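Local coordinates for protein photosystem II stability/assembly factor HCF136, chloroplastic (Cyanidioschyzon merolae, PDB 5OJ3) that is probably essential for photosystem II biogenesis, being required to assemble an early intermediate that includes the D2 protein and cytochrome b559, at residues N172-G177 against V215-P220; D178-I183 against L190-G195. One frame throughout, in Å; residues are numbered along the deposited sequence.

Contact 1 (N172-G177 against V215-P220)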
loop_
_atom_site.group_PDB
_atom_site.type_symbol
_atom_site.label_atom_id
_atom_site.label_comp_id
_atom_site.label_asym_id
_atom_site.label_seq_id
_atom_site.Cartn_x
_atom_site.Cartn_y
_atom_site.Cartn_z
ATOM N N ASN A 172 -4.137 0.551 -8.581
ATOM C CA ASN A 172 -3.111 -0.460 -8.362
ATOM C C ASN A 172 -3.181 -1.527 -9.447
ATOM O O ASN A 172 -4.154 -1.625 -10.199
ATOM C CB ASN A 172 -3.235 -1.100 -6.973
ATOM C CG ASN A 172 -4.665 -1.431 -6.604
ATOM O OD1 ASN A 172 -5.479 -0.540 -6.357
ATOM N ND2 ASN A 172 -4.979 -2.720 -6.559
ATOM N N VAL A 173 -2.120 -2.333 -9.499
ATOM C CA VAL A 173 -2.013 -3.486 -10.384
ATOM C C VAL A 173 -1.406 -4.625 -9.571
ATOM O O VAL A 173 -0.621 -4.399 -8.646
ATOM C CB VAL A 173 -1.165 -3.173 -11.642
ATOM C CG1 VAL A 173 0.294 -2.939 -11.273
ATOM C CG2 VAL A 173 -1.293 -4.286 -12.674
ATOM N N SER A 174 -1.785 -5.859 -9.907
ATOM C CA SER A 174 -1.377 -7.007 -9.104
ATOM C C SER A 174 -1.306 -8.258 -9.969
ATOM O O SER A 174 -2.250 -8.554 -10.708
ATOM C CB SER A 174 -2.345 -7.224 -7.935
ATOM O OG SER A 174 -1.990 -8.372 -7.186
ATOM N N PHE A 175 -0.202 -8.997 -9.851
ATOM C CA PHE A 175 0.073 -10.170 -10.670
ATOM C C PHE A 175 0.018 -11.453 -9.849
ATOM O O PHE A 175 0.388 -11.479 -8.672
ATOM C CB PHE A 175 1.456 -10.075 -11.326
ATOM C CG PHE A 175 1.436 -9.552 -12.732
ATOM C CD1 PHE A 175 1.184 -10.400 -13.799
ATOM C CD2 PHE A 175 1.697 -8.217 -12.990
ATOM C CE1 PHE A 175 1.177 -9.921 -15.097
ATOM C CE2 PHE A 175 1.691 -7.732 -14.284
ATOM C CZ PHE A 175 1.431 -8.586 -15.340
ATOM N N SER A 176 -0.446 -12.523 -10.495
ATOM C CA SER A 176 -0.254 -13.887 -10.011
ATOM C C SER A 176 -0.020 -14.770 -11.226
ATOM O O SER A 176 -0.889 -14.864 -12.098
ATOM C CB SER A 176 -1.453 -14.391 -9.207
ATOM O OG SER A 176 -1.265 -15.742 -8.830
ATOM N N GLY A 177 1.144 -15.412 -11.282
ATOM C CA GLY A 177 1.523 -16.146 -12.472
ATOM C C GLY A 177 1.790 -15.194 -13.617
ATOM O O GLY A 177 2.807 -14.496 -13.631
ATOM N N VAL A 215 -6.787 -4.466 -4.859
ATOM C CA VAL A 215 -6.952 -5.800 -5.420
ATOM C C VAL A 215 -5.636 -6.544 -5.246
ATOM O O VAL A 215 -4.553 -5.947 -5.259
ATOM C CB VAL A 215 -7.397 -5.771 -6.901
ATOM C CG1 VAL A 215 -6.209 -5.557 -7.832
ATOM C CG2 VAL A 215 -8.137 -7.054 -7.259
ATOM N N THR A 216 -5.738 -7.855 -5.048
ATOM C CA THR A 216 -4.569 -8.697 -4.815
ATOM C C THR A 216 -4.781 -10.014 -5.544
ATOM O O THR A 216 -5.747 -10.730 -5.263
ATOM C CB THR A 216 -4.341 -8.943 -3.318
ATOM O OG1 THR A 216 -4.656 -7.755 -2.577
ATOM C CG2 THR A 216 -2.893 -9.328 -3.057
ATOM N N ALA A 217 -3.886 -10.328 -6.477
ATOM C CA ALA A 217 -4.009 -11.542 -7.267
ATOM C C ALA A 217 -3.556 -12.745 -6.448
ATOM O O ALA A 217 -2.451 -12.751 -5.897
ATOM C CB ALA A 217 -3.189 -11.424 -8.551
ATOM N N LEU A 218 -4.416 -13.765 -6.373
ATOM C CA LEU A 218 -4.193 -14.910 -5.500
ATOM C C LEU A 218 -3.801 -16.181 -6.233
ATOM O O LEU A 218 -3.292 -17.109 -5.595
ATOM C CB LEU A 218 -5.455 -15.211 -4.681
ATOM C CG LEU A 218 -6.045 -14.138 -3.767
ATOM C CD1 LEU A 218 -6.930 -14.796 -2.723
ATOM C CD2 LEU A 218 -4.953 -13.314 -3.101
ATOM N N GLY A 219 -4.019 -16.247 -7.538
ATOM C CA GLY A 219 -3.829 -17.465 -8.287
ATOM C C GLY A 219 -4.700 -17.460 -9.521
ATOM O O GLY A 219 -5.265 -16.428 -9.901
ATOM N N PRO A 220 -4.822 -18.612 -10.177
ATOM C CA PRO A 220 -5.639 -18.686 -11.398
ATOM C C PRO A 220 -7.079 -18.275 -11.130
ATOM O O PRO A 220 -7.774 -18.875 -10.305
ATOM C CB PRO A 220 -5.534 -20.161 -11.801
ATOM C CG PRO A 220 -4.270 -20.639 -11.156
ATOM C CD PRO A 220 -4.179 -19.898 -9.860
#
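Two innermost strands of adjacent blades meet here, side chain against backbone, in a seven-bladed beta-propeller: Ser174 and Ser176 of 172-177 are laid on Ala217 and its neighbours in 215-220. The strand segments run nearly parallel, 7° between their directions, and approach to 5.5 Å between axes, yet they belong to different sheets and share no backbone pairing. A polar side chain links them instead. The hydroxyl of Ser174 swings opposite its own backbone nitrogen (chi1 177°), which carries OG across the gap to accept the amide proton of Ala217; Ala217 N lies 2.8 Å from Ser174 OG and the bond is nearly straight at 166°. The serine hydroxyl thus serves as acceptor for a strand amide, a role that a backbone carbonyl would play within a sheet. Next to this bond the contact turns apolar, with the methyl CB of Ala217 resting 3.5 Å from CB of Ser176. Farther along, Leu218 and Gly219 both face Cys222, forming a classic beta bulge at the end of strand 212-219. Along the edge of strand 169-176 turned away from strand 179-185, the amides of Val173 and Phe175 are held by the carboxylates of Asp122 and Asp124 from strand 120-125; strand 179-185 pairs with its other edge, and strand 275-277 packs on Thr216 and Leu218.

Contact 2 (D178-I183 against L190-G195)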
loop_
_atom_site.group_PDB
_atom_site.type_symbol
_atom_site.label_atom_id
_atom_site.label_comp_id
_atom_site.label_asym_id
_atom_site.label_seq_id
_atom_site.Cartn_x
_atom_site.Cartn_y
_atom_site.Cartn_z
ATOM N N ASP A 178 0.881 -15.165 -14.589
ATOM C CA ASP A 178 0.889 -14.155 -15.639
ATOM C C ASP A 178 -0.422 -13.380 -15.673
ATOM O O ASP A 178 -0.629 -12.555 -16.572
ATOM C CB ASP A 178 1.172 -14.805 -16.997
ATOM C CG ASP A 178 1.801 -13.845 -17.983
ATOM O OD1 ASP A 178 2.844 -13.244 -17.649
ATOM O OD2 ASP A 178 1.259 -13.703 -19.098
ATOM N N GLU A 179 -1.303 -13.624 -14.708
ATOM C CA GLU A 179 -2.598 -12.967 -14.613
ATOM C C GLU A 179 -2.457 -11.682 -13.804
ATOM O O GLU A 179 -1.911 -11.697 -12.697
ATOM C CB GLU A 179 -3.600 -13.913 -13.951
ATOM C CG GLU A 179 -5.067 -13.616 -14.189
ATOM C CD GLU A 179 -5.949 -14.761 -13.726
ATOM O OE1 GLU A 179 -5.414 -15.713 -13.118
ATOM O OE2 GLU A 179 -7.174 -14.711 -13.962
ATOM N N ALA A 180 -2.948 -10.574 -14.356
ATOM C CA ALA A 180 -2.830 -9.266 -13.726
ATOM C C ALA A 180 -4.208 -8.659 -13.512
ATOM O O ALA A 180 -5.099 -8.820 -14.348
ATOM C CB ALA A 180 -1.975 -8.319 -14.570
ATOM N N TRP A 181 -4.373 -7.954 -12.393
ATOM C CA TRP A 181 -5.616 -7.273 -12.054
ATOM C C TRP A 181 -5.329 -5.798 -11.808
ATOM O O TRP A 181 -4.366 -5.460 -11.112
ATOM C CB TRP A 181 -6.267 -7.883 -10.805
ATOM C CG TRP A 181 -6.620 -9.338 -10.918
ATOM C CD1 TRP A 181 -5.754 -10.392 -10.939
ATOM C CD2 TRP A 181 -7.938 -9.900 -10.989
ATOM N NE1 TRP A 181 -6.448 -11.574 -11.034
ATOM C CE2 TRP A 181 -7.791 -11.299 -11.067
ATOM C CE3 TRP A 181 -9.226 -9.355 -11.003
ATOM C CZ2 TRP A 181 -8.882 -12.161 -11.155
ATOM C CZ3 TRP A 181 -10.309 -10.214 -11.092
ATOM C CH2 TRP A 181 -10.130 -11.601 -11.165
ATOM N N VAL A 182 -6.163 -4.926 -12.374
ATOM C CA VAL A 182 -6.052 -3.481 -12.204
ATOM C C VAL A 182 -7.396 -2.945 -11.733
ATOM O O VAL A 182 -8.450 -3.428 -12.164
ATOM C CB VAL A 182 -5.627 -2.777 -13.513
ATOM C CG1 VAL A 182 -5.079 -1.386 -13.228
ATOM C CG2 VAL A 182 -4.602 -3.605 -14.260
ATOM N N ILE A 183 -7.365 -1.954 -10.839
ATOM C CA ILE A 183 -8.570 -1.240 -10.441
ATOM C C ILE A 183 -8.295 0.257 -10.513
ATOM O O ILE A 183 -7.147 0.706 -10.504
ATOM C CB ILE A 183 -9.074 -1.627 -9.030
ATOM C CG1 ILE A 183 -8.190 -1.020 -7.939
ATOM C CG2 ILE A 183 -9.161 -3.137 -8.879
ATOM C CD1 ILE A 183 -8.461 -1.588 -6.564
ATOM N N LEU A 190 -10.223 -4.285 -14.312
ATOM C CA LEU A 190 -9.805 -4.994 -15.509
ATOM C C LEU A 190 -8.813 -6.073 -15.112
ATOM O O LEU A 190 -8.091 -5.939 -14.119
ATOM C CB LEU A 190 -9.155 -4.062 -16.541
ATOM C CG LEU A 190 -9.940 -2.858 -17.056
ATOM C CD1 LEU A 190 -9.632 -1.635 -16.213
ATOM C CD2 LEU A 190 -9.624 -2.597 -18.519
ATOM N N ARG A 191 -8.783 -7.148 -15.893
ATOM C CA ARG A 191 -7.743 -8.148 -15.742
ATOM C C ARG A 191 -7.325 -8.649 -17.111
ATOM O O ARG A 191 -8.066 -8.550 -18.094
ATOM C CB ARG A 191 -8.177 -9.335 -14.868
ATOM C CG ARG A 191 -9.213 -10.255 -15.489
ATOM C CD ARG A 191 -9.523 -11.417 -14.556
ATOM N NE ARG A 191 -8.900 -12.669 -14.980
ATOM C CZ ARG A 191 -9.562 -13.661 -15.565
ATOM N NH1 ARG A 191 -10.862 -13.547 -15.787
ATOM N NH2 ARG A 191 -8.927 -14.770 -15.925
ATOM N N SER A 192 -6.110 -9.173 -17.156
ATOM C CA SER A 192 -5.597 -9.875 -18.316
ATOM C C SER A 192 -4.908 -11.133 -17.828
ATOM O O SER A 192 -4.176 -11.106 -16.836
ATOM C CB SER A 192 -4.617 -9.010 -19.124
ATOM O OG SER A 192 -3.386 -8.842 -18.446
ATOM N N THR A 193 -5.156 -12.232 -18.528
ATOM C CA THR A 193 -4.485 -13.493 -18.272
ATOM C C THR A 193 -3.369 -13.735 -19.280
ATOM O O THR A 193 -2.848 -14.853 -19.357
ATOM C CB THR A 193 -5.516 -14.634 -18.282
ATOM O OG1 THR A 193 -4.864 -15.898 -18.100
ATOM C CG2 THR A 193 -6.297 -14.632 -19.597
ATOM N N ASP A 194 -2.964 -12.698 -20.020
ATOM C CA ASP A 194 -1.981 -12.849 -21.082
ATOM C C ASP A 194 -0.703 -12.062 -20.795
ATOM O O ASP A 194 0.155 -11.936 -21.677
ATOM C CB ASP A 194 -2.570 -12.398 -22.413
ATOM C CG ASP A 194 -4.022 -12.820 -22.589
ATOM O OD1 ASP A 194 -4.301 -14.013 -22.823
ATOM O OD2 ASP A 194 -4.897 -11.941 -22.433
ATOM N N GLY A 195 -0.523 -11.586 -19.560
ATOM C CA GLY A 195 0.499 -10.619 -19.264
ATOM C C GLY A 195 0.183 -9.214 -19.717
ATOM O O GLY A 195 0.874 -8.281 -19.296
#
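Arg191 lies along the indole of Trp181, its non-hydrogen-bonded partner in an antiparallel hairpin, and carries its charge on to Glu179. The two side chains run side by side in the same direction. CD of Arg191 sits over one face of the six-membered ring of Trp181, 3.6 Å from its centroid, a CH-pi contact displaced toward CH2 and CZ2. Beyond CD the chain bends (chi3 -104°), which sets the guanidinium 22° from the indole plane and leads NE and NH2 to a single carboxylate oxygen. Glu179 reaches that point from its own strand with CG opposite the backbone nitrogen and an extended chain. Its OE2 stands 2.6 Å from Arg191 NH2 and 2.9 Å from Arg191 NE in a salt bridge; both hydrogen bonds are weak in angle, NE and NH2 sharing one oxygen, with the carboxylate and guanidinium planes turned 52° apart. The other oxygen, OE1, accepts the amide of Asn221, so the carboxylate also ties down the turn after strand 212-219.

Beneath these side chains the backbones pair regularly: Ala180 with Ser192 and Val182 with Leu190 each exchange two hydrogen bonds, the one from Val182 N to Leu190 O measuring 2.8 Å. Past the paired region, Gly195 N makes a weak bond to Asp178 O, and the carboxylate of Asp178 turns to Ser126 through OD1. The hairpin forms the middle of its four-stranded blade, between strands 169-176 and 200-202. Trp181 packs on Val215 and Ala217 of the next blade, whereas Val182 and Ser192, on the other face, meet Trp199.

Contact 2 lies within one blade of the propeller and contact 1 between two blades. Contact 2 is the more buried, lies farther from the centre of the chain and binds consecutive strands of one sheet through backbone hydrogen bonds; contact 1, partly buried and nearer the centre, joins two sheets through side chains, one of them bonded to a backbone amide. They meet in the same blade, since strands 169-176 and 179-185 are neighbours, with Ser174 O 2.8 Å from Trp181 N in a probable hydrogen bond. Along the chain, contact 2 is nested within the loop that contact 1 closes. Charge pairing appears across contact 2, whereas a serine hydroxyl accepts a backbone amide across contact 1.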